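Local atomic coordinates of cephalosporin acylase (Bacillus halodurans, PDB entry 2NLZ), a protein that probably cleaves side-chain amide bonds of cephalosporins or gamma-glutamyl compounds, like other N-terminal-nucleophile hydrolases of the gamma-glutamyltranspeptidase family. Residues D[476-481]-D[497-502]; D[468-473]-D[480-485]; D[300-305]-D[344-349]; D[270-275]-D[440-445]. The protein carries 1 engineered substitution. All coordinates share one frame; numbering follows the deposited sequence.

Contact 1: residues D[476-481]-D[497-502]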
loop_
_atom_site.group_PDB
_atom_site.type_symbol
_atom_site.label_atom_id
_atom_site.label_comp_id
_atom_site.label_asym_id
_atom_site.label_seq_id
_atom_site.Cartn_x
_atom_site.Cartn_y
_atom_site.Cartn_z
ATOM N N GLY D 476 8.487 25.583 14.015
ATOM C CA GLY D 476 7.832 26.776 13.518
ATOM C C GLY D 476 6.865 26.344 12.450
ATOM O O GLY D 476 5.660 26.223 12.692
ATOM N N LYS D 477 7.406 26.094 11.263
ATOM C CA LYS D 477 6.626 25.535 10.184
ATOM C C LYS D 477 6.877 24.024 10.102
ATOM O O LYS D 477 6.302 23.326 9.266
ATOM C CB LYS D 477 6.958 26.248 8.870
ATOM C CG LYS D 477 6.708 27.757 8.888
ATOM C CD LYS D 477 6.759 28.338 7.479
ATOM C CE LYS D 477 6.458 29.830 7.466
ATOM N NZ LYS D 477 6.210 30.301 6.080
ATOM N N GLN D 478 7.722 23.534 11.009
ATOM C CA GLN D 478 8.135 22.127 11.063
ATOM C C GLN D 478 7.052 21.182 11.585
ATOM O O GLN D 478 6.594 21.313 12.719
ATOM C CB GLN D 478 9.381 21.996 11.938
ATOM C CG GLN D 478 10.691 22.289 11.228
ATOM C CD GLN D 478 11.219 21.092 10.452
ATOM O OE1 GLN D 478 11.777 21.247 9.365
ATOM N NE2 GLN D 478 11.042 19.889 11.007
ATOM N N VAL D 479 6.651 20.223 10.754
ATOM C CA VAL D 479 5.672 19.205 11.143
ATOM C C VAL D 479 6.189 17.838 10.732
ATOM O O VAL D 479 6.428 17.596 9.546
ATOM C CB VAL D 479 4.306 19.410 10.453
ATOM C CG1 VAL D 479 3.362 18.311 10.834
ATOM C CG2 VAL D 479 3.712 20.741 10.808
ATOM N N GLN D 480 6.363 16.952 11.707
ATOM C CA GLN D 480 6.720 15.560 11.451
ATOM C C GLN D 480 5.481 14.727 11.151
ATOM O O GLN D 480 4.454 14.894 11.821
ATOM C CB GLN D 480 7.413 14.977 12.669
ATOM C CG GLN D 480 8.601 15.798 13.131
ATOM C CD GLN D 480 9.389 15.136 14.242
ATOM O OE1 GLN D 480 10.613 15.224 14.281
ATOM N NE2 GLN D 480 8.693 14.476 15.152
ATOM N N VAL D 481 5.564 13.847 10.144
ATOM C CA VAL D 481 4.481 12.877 9.868
ATOM C C VAL D 481 4.976 11.428 9.827
ATOM O O VAL D 481 6.178 11.170 9.706
ATOM C CB VAL D 481 3.687 13.199 8.568
ATOM C CG1 VAL D 481 3.081 14.604 8.632
ATOM C CG2 VAL D 481 4.563 13.015 7.302
ATOM N N GLY D 497 3.322 25.504 2.291
ATOM C CA GLY D 497 4.323 26.161 3.125
ATOM C C GLY D 497 4.873 25.372 4.294
ATOM O O GLY D 497 5.892 25.759 4.875
ATOM N N HIS D 498 4.207 24.271 4.638
ATOM C CA HIS D 498 4.625 23.438 5.765
ATOM C C HIS D 498 5.948 22.742 5.494
ATOM O O HIS D 498 6.136 22.144 4.430
ATOM C CB HIS D 498 3.567 22.379 6.077
ATOM C CG HIS D 498 2.275 22.937 6.584
ATOM N ND1 HIS D 498 2.077 23.278 7.904
ATOM C CD2 HIS D 498 1.108 23.195 5.951
ATOM C CE1 HIS D 498 0.844 23.725 8.062
ATOM N NE2 HIS D 498 0.236 23.687 6.891
ATOM N N LYS D 499 6.864 22.821 6.457
ATOM C CA LYS D 499 8.116 22.070 6.382
ATOM C C LYS D 499 7.871 20.661 6.901
ATOM O O LYS D 499 8.147 20.359 8.056
ATOM C CB LYS D 499 9.231 22.753 7.186
ATOM C CG LYS D 499 9.651 24.155 6.708
ATOM C CD LYS D 499 10.596 24.110 5.502
ATOM C CE LYS D 499 10.815 25.499 4.892
ATOM N NZ LYS D 499 9.645 25.987 4.095
ATOM N N ILE D 500 7.331 19.809 6.034
ATOM C CA ILE D 500 6.952 18.440 6.392
ATOM C C ILE D 500 8.153 17.504 6.322
ATOM O O ILE D 500 8.919 17.527 5.357
ATOM C CB ILE D 500 5.825 17.896 5.471
ATOM C CG1 ILE D 500 4.570 18.765 5.566
ATOM C CG2 ILE D 500 5.494 16.439 5.800
ATOM C CD1 ILE D 500 3.752 18.541 6.817
ATOM N N GLN D 501 8.307 16.700 7.370
ATOM C CA GLN D 501 9.302 15.641 7.417
ATOM C C GLN D 501 8.698 14.290 7.824
ATOM O O GLN D 501 8.092 14.153 8.898
ATOM C CB GLN D 501 10.415 16.003 8.389
ATOM C CG GLN D 501 11.543 14.982 8.397
ATOM C CD GLN D 501 12.467 15.122 9.593
ATOM O OE1 GLN D 501 13.581 14.595 9.584
ATOM N NE2 GLN D 501 12.012 15.827 10.629
ATOM N N VAL D 502 8.873 13.292 6.959
ATOM C CA VAL D 502 8.493 11.923 7.278
ATOM C C VAL D 502 9.505 11.375 8.278
ATOM O O VAL D 502 10.710 11.396 8.025
ATOM C CB VAL D 502 8.447 11.030 6.018
ATOM C CG1 VAL D 502 8.097 9.606 6.388
ATOM C CG2 VAL D 502 7.434 11.565 5.029
HETATM O O HOH W 1 3.503 24.196 9.845
#
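Gln478 to Val481 and Lys499 to Val502 run side by side as parallel strands, their axes 4.6 Å apart at closest and crossing at -26°. Odd-numbered residues do the bonding on both strands. Lys499 N donates to Lys477 O (2.9 Å) and Val479 N to Lys499 O (3.1 Å), then Gln501 N to Val479 O and Val481 N to Gln501 O. The first bond is the most bent, at 142°, and a water reinforces that end: it donates to Lys477 O and sits 2.6 Å from His498 ND1. The other ring nitrogen, His498 NE2, is hydrogen-bonded to His298 ND1.

Val479, Val481, Ile500 and Val502 share one face. Ile500 has CG1 anti to its carbonyl carbon, and the bend at chi2 turns Ile500 CD1 to within 3.8 Å of Val479 CB, the two side chains pointing the same way. Val481 CG2 lies 3.9 Å from both Ile500 CG2 and Val502 CG2. The opposite face is polar. Gln478 crosses Lys499 at about a right angle, its OE1 3.7 Å from Lys499 CB, while Gln480 and Gln501 stand alongside each other with their amides turned 64° apart. Gln501 also packs on Gln501 of a second subunit.

Between the strands the chain makes helix 487-495, which ends in a Schellman motif with Gly497 as C-prime residue; at its backbone angles a CB would be jammed against the preceding carbonyl O, which calls for glycine. Strand, helix and adjacent parallel strand together form a beta-alpha-beta crossover.

Contact 2: residues D[468-473]-D[480-485]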
loop_
_atom_site.group_PDB
_atom_site.type_symbol
_atom_site.label_atom_id
_atom_site.label_comp_id
_atom_site.label_asym_id
_atom_site.label_seq_id
_atom_site.Cartn_x
_atom_site.Cartn_y
_atom_site.Cartn_z
ATOM N N ALA D 468 -4.917 5.177 12.862
ATOM C CA ALA D 468 -4.780 6.305 11.935
ATOM C C ALA D 468 -3.402 6.976 11.995
ATOM O O ALA D 468 -2.857 7.186 13.086
ATOM C CB ALA D 468 -5.877 7.324 12.192
ATOM N N PRO D 469 -2.831 7.291 10.813
ATOM C CA PRO D 469 -1.516 7.933 10.703
ATOM C C PRO D 469 -1.508 9.280 11.397
ATOM O O PRO D 469 -2.540 9.956 11.436
ATOM C CB PRO D 469 -1.331 8.114 9.195
ATOM C CG PRO D 469 -2.724 8.020 8.614
ATOM C CD PRO D 469 -3.430 7.040 9.489
ATOM N N ARG D 470 -0.359 9.659 11.943
ATOM C CA ARG D 470 -0.290 10.821 12.811
ATOM C C ARG D 470 0.687 11.870 12.343
ATOM O O ARG D 470 1.711 11.565 11.749
ATOM C CB ARG D 470 0.046 10.408 14.243
ATOM C CG ARG D 470 -1.096 9.683 14.953
ATOM C CD ARG D 470 -0.631 9.079 16.258
ATOM N NE ARG D 470 -1.551 8.065 16.755
ATOM C CZ ARG D 470 -1.231 7.132 17.654
ATOM N NH1 ARG D 470 0.001 7.085 18.156
ATOM N NH2 ARG D 470 -2.143 6.239 18.048
ATOM N N TRP D 471 0.347 13.120 12.618
ATOM C CA TRP D 471 1.253 14.229 12.414
ATOM C C TRP D 471 1.593 14.837 13.766
ATOM O O TRP D 471 0.841 14.664 14.732
ATOM C CB TRP D 471 0.600 15.285 11.523
ATOM C CG TRP D 471 -0.721 15.728 12.045
ATOM C CD1 TRP D 471 -1.951 15.239 11.694
ATOM C CD2 TRP D 471 -0.955 16.740 13.033
ATOM N NE1 TRP D 471 -2.931 15.887 12.402
ATOM C CE2 TRP D 471 -2.345 16.810 13.231
ATOM C CE3 TRP D 471 -0.124 17.591 13.767
ATOM C CZ2 TRP D 471 -2.920 17.695 14.136
ATOM C CZ3 TRP D 471 -0.700 18.468 14.674
ATOM C CH2 TRP D 471 -2.080 18.515 14.848
ATOM N N GLN D 472 2.724 15.543 13.832
ATOM C CA GLN D 472 3.024 16.389 14.986
ATOM C C GLN D 472 3.902 17.585 14.659
ATOM O O GLN D 472 4.920 17.451 13.988
ATOM C CB GLN D 472 3.598 15.591 16.159
ATOM C CG GLN D 472 5.017 15.104 16.028
ATOM C CD GLN D 472 5.551 14.623 17.359
ATOM O OE1 GLN D 472 5.435 15.316 18.374
ATOM N NE2 GLN D 472 6.127 13.428 17.368
ATOM N N TRP D 473 3.482 18.755 15.136
ATOM C CA TRP D 473 4.235 19.999 14.965
ATOM C C TRP D 473 5.353 20.113 16.006
ATOM O O TRP D 473 5.145 19.793 17.172
ATOM C CB TRP D 473 3.281 21.192 15.083
ATOM C CG TRP D 473 3.956 22.486 15.319
ATOM C CD1 TRP D 473 4.501 23.300 14.385
ATOM C CD2 TRP D 473 4.162 23.120 16.577
ATOM N NE1 TRP D 473 5.034 24.413 14.976
ATOM C CE2 TRP D 473 4.842 24.325 16.327
ATOM C CE3 TRP D 473 3.843 22.783 17.893
ATOM C CZ2 TRP D 473 5.209 25.200 17.346
ATOM C CZ3 TRP D 473 4.207 23.656 18.906
ATOM C CH2 TRP D 473 4.884 24.850 18.625
ATOM N N GLN D 480 6.363 16.952 11.707
ATOM C CA GLN D 480 6.720 15.560 11.451
ATOM C C GLN D 480 5.481 14.727 11.151
ATOM O O GLN D 480 4.454 14.894 11.821
ATOM C CB GLN D 480 7.413 14.977 12.669
ATOM C CG GLN D 480 8.601 15.798 13.131
ATOM C CD GLN D 480 9.389 15.136 14.242
ATOM O OE1 GLN D 480 10.613 15.224 14.281
ATOM N NE2 GLN D 480 8.693 14.476 15.152
ATOM N N VAL D 481 5.564 13.847 10.144
ATOM C CA VAL D 481 4.481 12.877 9.868
ATOM C C VAL D 481 4.976 11.428 9.827
ATOM O O VAL D 481 6.178 11.170 9.706
ATOM C CB VAL D 481 3.687 13.199 8.568
ATOM C CG1 VAL D 481 3.081 14.604 8.632
ATOM C CG2 VAL D 481 4.563 13.015 7.302
ATOM N N GLU D 482 4.039 10.489 9.930
ATOM C CA GLU D 482 4.351 9.058 9.934
ATOM C C GLU D 482 4.570 8.496 8.537
ATOM O O GLU D 482 4.022 9.019 7.567
ATOM C CB GLU D 482 3.225 8.286 10.617
ATOM C CG GLU D 482 3.298 8.321 12.131
ATOM C CD GLU D 482 2.351 7.347 12.797
ATOM O OE1 GLU D 482 2.828 6.274 13.248
ATOM O OE2 GLU D 482 1.139 7.657 12.863
ATOM N N PRO D 483 5.361 7.412 8.426
ATOM C CA PRO D 483 5.592 6.745 7.137
ATOM C C PRO D 483 4.294 6.408 6.408
ATOM O O PRO D 483 4.276 6.298 5.178
ATOM C CB PRO D 483 6.287 5.447 7.545
ATOM C CG PRO D 483 6.964 5.764 8.804
ATOM C CD PRO D 483 6.097 6.748 9.517
ATOM N N THR D 484 3.224 6.260 7.187
ATOM C CA THR D 484 1.923 5.846 6.693
ATOM C C THR D 484 1.005 7.059 6.472
ATOM O O THR D 484 -0.134 6.910 6.032
ATOM C CB THR D 484 1.304 4.788 7.646
ATOM O OG1 THR D 484 -0.052 4.520 7.277
ATOM C CG2 THR D 484 1.356 5.271 9.100
ATOM N N PHE D 485 1.510 8.258 6.762
ATOM C CA PHE D 485 0.814 9.493 6.390
ATOM C C PHE D 485 0.762 9.593 4.868
ATOM O O PHE D 485 1.799 9.501 4.208
ATOM C CB PHE D 485 1.527 10.718 6.954
ATOM C CG PHE D 485 0.712 11.972 6.898
ATOM C CD1 PHE D 485 0.745 12.795 5.777
ATOM C CD2 PHE D 485 -0.080 12.341 7.974
ATOM C CE1 PHE D 485 -0.019 13.966 5.720
ATOM C CE2 PHE D 485 -0.840 13.505 7.930
ATOM C CZ PHE D 485 -0.812 14.315 6.795
#
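Backbone bonds join Gln472 to Gln480 in both directions: Gln472 N donates to Gln480 O and Gln480 N to Gln472 O, each at 2.7 Å. This is a hydrogen-bonded antiparallel pair, followed by the non-hydrogen-bonded pair Trp471 and Val481. Past it, Glu482 N donates to Arg470 O (3.1 Å), nearly in line with the carbonyl.

Among polar side chains, Glu482 extends alongside Arg470, CG anti to its own carbonyl carbon, which brings OE2 to Arg470 N for a weak bond, while OE1 makes a salt bridge with Arg531. The Arg470 guanidinium pairs with Glu529. Putting an alanine at Glu482 would probably leave Arg531 without its carboxylate mate and Arg470 N without this acceptor. Gln472 and Gln480 lie side by side, amide planes 80° apart.

Apolar contacts gather on the Trp471 and Val481 face. Trp471 CB meets Val481 CG1 at 3.9 Å, and that same methyl stands over the centre of the Phe485 ring, 3.8 Å above its plane. Beyond the strands, Pro469 CB packs on the Thr484 backbone, 3.6 Å from Thr484 O, and on Thr484 CG2.

Strands 471-473 and 478-481 make a beta hairpin, and a type I turn from Glu482 to Phe485 carries the chain out of it.

Contact 3: residues D[300-305]-D[344-349]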
loop_
_atom_site.group_PDB
_atom_site.type_symbol
_atom_site.label_atom_id
_atom_site.label_comp_id
_atom_site.label_asym_id
_atom_site.label_seq_id
_atom_site.Cartn_x
_atom_site.Cartn_y
_atom_site.Cartn_z
ATOM N N GLN D 300 -6.312 21.439 11.098
ATOM C CA GLN D 300 -5.826 20.744 12.292
ATOM C C GLN D 300 -4.505 21.351 12.728
ATOM O O GLN D 300 -4.429 21.954 13.795
ATOM C CB GLN D 300 -5.612 19.244 12.038
ATOM C CG GLN D 300 -6.861 18.393 12.014
ATOM C CD GLN D 300 -6.568 16.901 11.882
ATOM O OE1 GLN D 300 -5.825 16.488 11.006
ATOM N NE2 GLN D 300 -7.169 16.090 12.749
ATOM N N ILE D 301 -3.485 21.206 11.877
ATOM C CA ILE D 301 -2.100 21.634 12.157
ATOM C C ILE D 301 -1.982 23.132 12.496
ATOM O O ILE D 301 -1.279 23.509 13.438
ATOM C CB ILE D 301 -1.131 21.250 10.982
ATOM C CG1 ILE D 301 -1.010 19.733 10.852
ATOM C CG2 ILE D 301 0.264 21.819 11.175
ATOM C CD1 ILE D 301 -0.552 19.263 9.481
ATOM N N GLU D 302 -2.692 23.980 11.755
ATOM C CA GLU D 302 -2.655 25.415 12.034
ATOM C C GLU D 302 -3.249 25.795 13.387
ATOM O O GLU D 302 -2.633 26.556 14.134
ATOM C CB GLU D 302 -3.317 26.204 10.914
ATOM C CG GLU D 302 -2.608 26.087 9.574
ATOM C CD GLU D 302 -1.246 26.768 9.538
ATOM O OE1 GLU D 302 -0.267 26.231 10.111
ATOM O OE2 GLU D 302 -1.156 27.839 8.900
ATOM N N ALA D 303 -4.429 25.250 13.692
ATOM C CA ALA D 303 -5.112 25.474 14.974
ATOM C C ALA D 303 -4.259 25.011 16.144
ATOM O O ALA D 303 -4.096 25.722 17.143
ATOM C CB ALA D 303 -6.469 24.769 14.997
ATOM N N MET D 304 -3.703 23.814 16.003
ATOM C CA MET D 304 -2.828 23.263 17.021
ATOM C C MET D 304 -1.674 24.211 17.276
ATOM O O MET D 304 -1.367 24.514 18.425
ATOM C CB MET D 304 -2.318 21.872 16.619
ATOM C CG MET D 304 -1.392 21.202 17.640
ATOM S SD MET D 304 -1.957 21.329 19.354
ATOM C CE MET D 304 -3.446 20.336 19.318
ATOM N N LYS D 305 -1.062 24.689 16.198
ATOM C CA LYS D 305 0.081 25.581 16.290
ATOM C C LYS D 305 -0.219 26.807 17.131
ATOM O O LYS D 305 0.527 27.104 18.057
ATOM C CB LYS D 305 0.584 25.975 14.901
ATOM C CG LYS D 305 1.584 24.987 14.326
ATOM C CD LYS D 305 1.603 25.022 12.812
ATOM C CE LYS D 305 2.307 26.257 12.278
ATOM N NZ LYS D 305 2.160 26.362 10.796
ATOM N N GLN D 344 -1.732 29.899 3.495
ATOM C CA GLN D 344 -0.323 29.582 3.662
ATOM C C GLN D 344 -0.026 29.220 5.108
ATOM O O GLN D 344 -0.698 29.692 6.018
ATOM C CB GLN D 344 0.552 30.758 3.218
ATOM C CG GLN D 344 0.787 30.837 1.708
ATOM C CD GLN D 344 1.608 29.671 1.167
ATOM O OE1 GLN D 344 2.729 29.415 1.616
ATOM N NE2 GLN D 344 1.053 28.964 0.188
ATOM N N ALA D 345 0.986 28.382 5.310
ATOM C CA ALA D 345 1.358 27.912 6.636
ATOM C C ALA D 345 1.974 29.027 7.457
ATOM O O ALA D 345 3.035 29.539 7.121
ATOM C CB ALA D 345 2.317 26.749 6.529
ATOM N N LEU D 346 1.299 29.390 8.542
ATOM C CA LEU D 346 1.716 30.507 9.388
ATOM C C LEU D 346 2.917 30.182 10.277
ATOM O O LEU D 346 3.192 29.022 10.561
ATOM C CB LEU D 346 0.535 30.994 10.242
ATOM C CG LEU D 346 -0.217 29.982 11.125
ATOM C CD1 LEU D 346 0.335 29.910 12.535
ATOM C CD2 LEU D 346 -1.709 30.274 11.159
ATOM N N THR D 347 3.634 31.219 10.701
ATOM C CA THR D 347 4.640 31.097 11.750
ATOM C C THR D 347 3.905 31.429 13.047
ATOM O O THR D 347 3.333 32.513 13.165
ATOM C CB THR D 347 5.827 32.066 11.514
ATOM O OG1 THR D 347 6.291 31.932 10.165
ATOM C CG2 THR D 347 6.983 31.776 12.465
ATOM N N PRO D 348 3.899 30.497 14.019
ATOM C CA PRO D 348 2.996 30.623 15.163
ATOM C C PRO D 348 3.498 31.547 16.278
ATOM O O PRO D 348 4.633 31.411 16.734
ATOM C CB PRO D 348 2.868 29.183 15.658
ATOM C CG PRO D 348 4.147 28.535 15.280
ATOM C CD PRO D 348 4.733 29.284 14.111
ATOM N N GLU D 349 2.645 32.480 16.702
ATOM C CA GLU D 349 2.966 33.437 17.764
ATOM C C GLU D 349 1.864 33.443 18.830
ATOM O O GLU D 349 0.712 33.147 18.519
ATOM C CB GLU D 349 3.146 34.849 17.184
ATOM C CG GLU D 349 4.325 35.028 16.218
ATOM C CD GLU D 349 5.693 34.950 16.889
ATOM O OE1 GLU D 349 5.798 35.172 18.113
ATOM O OE2 GLU D 349 6.678 34.673 16.178
#
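Glu302 and Lys305, one helical turn apart, together hold both backbone polar atoms of Leu346. Glu302 OE2 receives Leu346 N on its syn lone pair, at 2.9 Å and almost straight (169°). Lys305 NZ donates to Leu346 O, also at 2.9 Å, lying in the carbonyl plane on a lone pair. The two charged ends are themselves joined by a salt bridge from Lys305 NZ to Glu302 OE1, again on the syn side. The carboxylate is therefore gripped at both oxygens, which should fix its rotation, and the ammonium bridges an anionic and a neutral acceptor.

Torsions put these groups in place. Glu302 has CG anti to its carbonyl carbon (chi1 -64°) and bends at chi2, curling the carboxylate toward the loop. Lys305 instead reaches out to CD and bends at chi3 (74°), which swings CE and NZ toward Leu346. The Leu346 side chain meets the Glu302 carboxylate from the opposite direction and slides past Lys305, Leu346 CD1 lying 4.2 Å from Lys305 CE. Farther along, Pro348 CB rests on Lys305 CB at 4.0 Å; Trp473 touches both residues.

His498 packs beside Glu302 and Lys305, and Ala345 O accepts a weak bond from Lys477 NZ, tying this loop to the residues that lead into strands 478-481 and 499-502. What results is an extended loop segment docked on the flank of helix 294-314 through an i, i+3 glutamate-lysine pair that satisfies one residue's N-H and C=O.

Contact 4: residues D[270-275]-D[440-445]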
loop_
_atom_site.group_PDB
_atom_site.type_symbol
_atom_site.label_atom_id
_atom_site.label_comp_id
_atom_site.label_asym_id
_atom_site.label_seq_id
_atom_site.Cartn_x
_atom_site.Cartn_y
_atom_site.Cartn_z
ATOM N N ASN D 270 -1.409 24.053 35.420
ATOM C CA ASN D 270 -0.395 23.114 35.864
ATOM C C ASN D 270 -0.243 22.157 34.656
ATOM O O ASN D 270 0.765 22.197 33.963
ATOM C CB ASN D 270 -0.788 22.403 37.169
ATOM C CG ASN D 270 0.374 21.631 37.814
ATOM O OD1 ASN D 270 0.157 20.866 38.752
ATOM N ND2 ASN D 270 1.597 21.826 37.319
ATOM N N GLY D 271 -1.278 21.369 34.363
ATOM C CA GLY D 271 -1.292 20.475 33.197
ATOM C C GLY D 271 -1.577 21.202 31.896
ATOM O O GLY D 271 -2.246 22.240 31.889
ATOM N N GLN D 272 -1.082 20.642 30.789
ATOM C CA GLN D 272 -1.110 21.321 29.483
ATOM C C GLN D 272 -2.308 20.961 28.595
ATOM O O GLN D 272 -2.344 21.334 27.413
ATOM C CB GLN D 272 0.211 21.105 28.716
ATOM C CG GLN D 272 0.404 19.700 28.121
ATOM C CD GLN D 272 1.495 19.638 27.072
ATOM O OE1 GLN D 272 2.216 18.654 26.980
ATOM N NE2 GLN D 272 1.606 20.679 26.261
ATOM N N GLY D 273 -3.289 20.260 29.164
ATOM C CA GLY D 273 -4.480 19.835 28.427
ATOM C C GLY D 273 -5.234 20.982 27.784
ATOM O O GLY D 273 -5.894 20.816 26.760
ATOM N N LEU D 274 -5.125 22.150 28.410
ATOM C CA LEU D 274 -5.610 23.416 27.885
ATOM C C LEU D 274 -5.382 23.561 26.373
ATOM O O LEU D 274 -6.268 24.019 25.651
ATOM C CB LEU D 274 -4.878 24.539 28.625
ATOM C CG LEU D 274 -5.434 25.953 28.662
ATOM C CD1 LEU D 274 -5.237 26.673 27.339
ATOM C CD2 LEU D 274 -6.880 25.872 29.031
ATOM N N VAL D 275 -4.190 23.170 25.917
ATOM C CA VAL D 275 -3.773 23.319 24.523
ATOM C C VAL D 275 -4.701 22.571 23.586
ATOM O O VAL D 275 -5.181 23.133 22.608
ATOM C CB VAL D 275 -2.316 22.857 24.307
ATOM C CG1 VAL D 275 -1.945 22.913 22.837
ATOM C CG2 VAL D 275 -1.365 23.723 25.121
ATOM N N GLY D 440 3.285 10.932 25.104
ATOM C CA GLY D 440 4.395 11.356 24.250
ATOM C C GLY D 440 4.987 12.745 24.382
ATOM O O GLY D 440 5.447 13.319 23.394
ATOM N N GLY D 441 5.005 13.282 25.598
ATOM C CA GLY D 441 5.594 14.596 25.850
ATOM C C GLY D 441 4.783 15.731 25.253
ATOM O O GLY D 441 3.629 15.945 25.626
ATOM N N PHE D 442 5.388 16.460 24.319
ATOM C CA PHE D 442 4.715 17.583 23.649
ATOM C C PHE D 442 3.838 17.154 22.462
ATOM O O PHE D 442 3.153 17.978 21.851
ATOM C CB PHE D 442 5.729 18.646 23.226
ATOM C CG PHE D 442 6.325 19.407 24.381
ATOM C CD1 PHE D 442 7.581 19.069 24.885
ATOM C CD2 PHE D 442 5.632 20.461 24.964
ATOM C CE1 PHE D 442 8.142 19.780 25.951
ATOM C CE2 PHE D 442 6.184 21.173 26.031
ATOM C CZ PHE D 442 7.441 20.830 26.524
ATOM N N MET D 443 3.865 15.859 22.144
ATOM C CA MET D 443 2.914 15.263 21.205
ATOM C C MET D 443 1.497 15.243 21.811
ATOM O O MET D 443 0.491 15.282 21.085
ATOM C CB MET D 443 3.364 13.838 20.834
ATOM C CG MET D 443 2.274 12.913 20.256
ATOM S SD MET D 443 1.980 13.206 18.508
ATOM C CE MET D 443 0.484 12.262 18.224
ATOM N N GLN D 444 1.435 15.212 23.143
ATOM C CA GLN D 444 0.201 14.879 23.857
ATOM C C GLN D 444 -1.058 15.634 23.433
ATOM O O GLN D 444 -2.037 14.997 23.014
ATOM C CB GLN D 444 0.409 14.864 25.385
ATOM C CG GLN D 444 1.310 13.702 25.827
ATOM C CD GLN D 444 1.089 13.250 27.252
ATOM O OE1 GLN D 444 2.043 12.993 27.983
ATOM N NE2 GLN D 444 -0.166 13.137 27.652
ATOM N N PRO D 445 -1.032 16.979 23.481
ATOM C CA PRO D 445 -2.238 17.689 23.057
ATOM C C PRO D 445 -2.582 17.453 21.580
ATOM O O PRO D 445 -3.768 17.366 21.227
ATOM C CB PRO D 445 -1.880 19.155 23.296
ATOM C CG PRO D 445 -0.738 19.127 24.259
ATOM C CD PRO D 445 0.023 17.907 23.910
#
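Pro445 presents its ring to both Val275 and Gln272, and can be followed atom by atom. Pro445 CB lies against the valine, 3.8 Å from Val275 CG1, the two side chains meeting at a slant. Pro445 CG, the far corner of the ring, still touches Val275 CB but turns mainly to the glutamine, with Gln272 CD 3.6 Å away. Pro445 CD closes the ring 3.9 Å from Gln272 CD.

Gln272 arrives at about a right angle to the proline. Its CG sits between backbone N and carbonyl carbon (chi1 74°) and the chain is extended beyond, which carries the amide across the ring toward the carbonyl of Gly441 and near the Phe442 ring. Phe308 of helix 294-314 packs on Gln272, Val275 and Phe442 alike.

With an alanine in place of Gln272, the CG and CD corners of Pro445 would probably lose their packing partner and a gap would open beside Gly441.

Chemically, then, what is clear where the segments leading into helices 274-283 and 444-457 meet is van der Waals packing: Val275 and the flat, buried Gln272 amide are laid against the Pro445 ring.

In the fold
Along the chain, contact 4 spans the longest interval, from 270-275 to 440-445, and contact 3 opens and closes within it; contacts 2 and 1 follow, with 480-481 common to both. Contacts 1 and 2, centres about 10 Å apart, make up a three-stranded mixed sheet with strand 478-481 in the middle. Contact 3 lies about 11 Å from contact 1, centre to centre, and its helix 294-314 backs that sheet: Ile301 and Met304 pack on Trp471. The same helix reaches contact 4, its centre about 17 Å from that of contact 3, through Met304 on Val275. Helix 294-314 thus connects the peripheral small sheet with helices 274-283 and 444-457 nearer the centre of the fold.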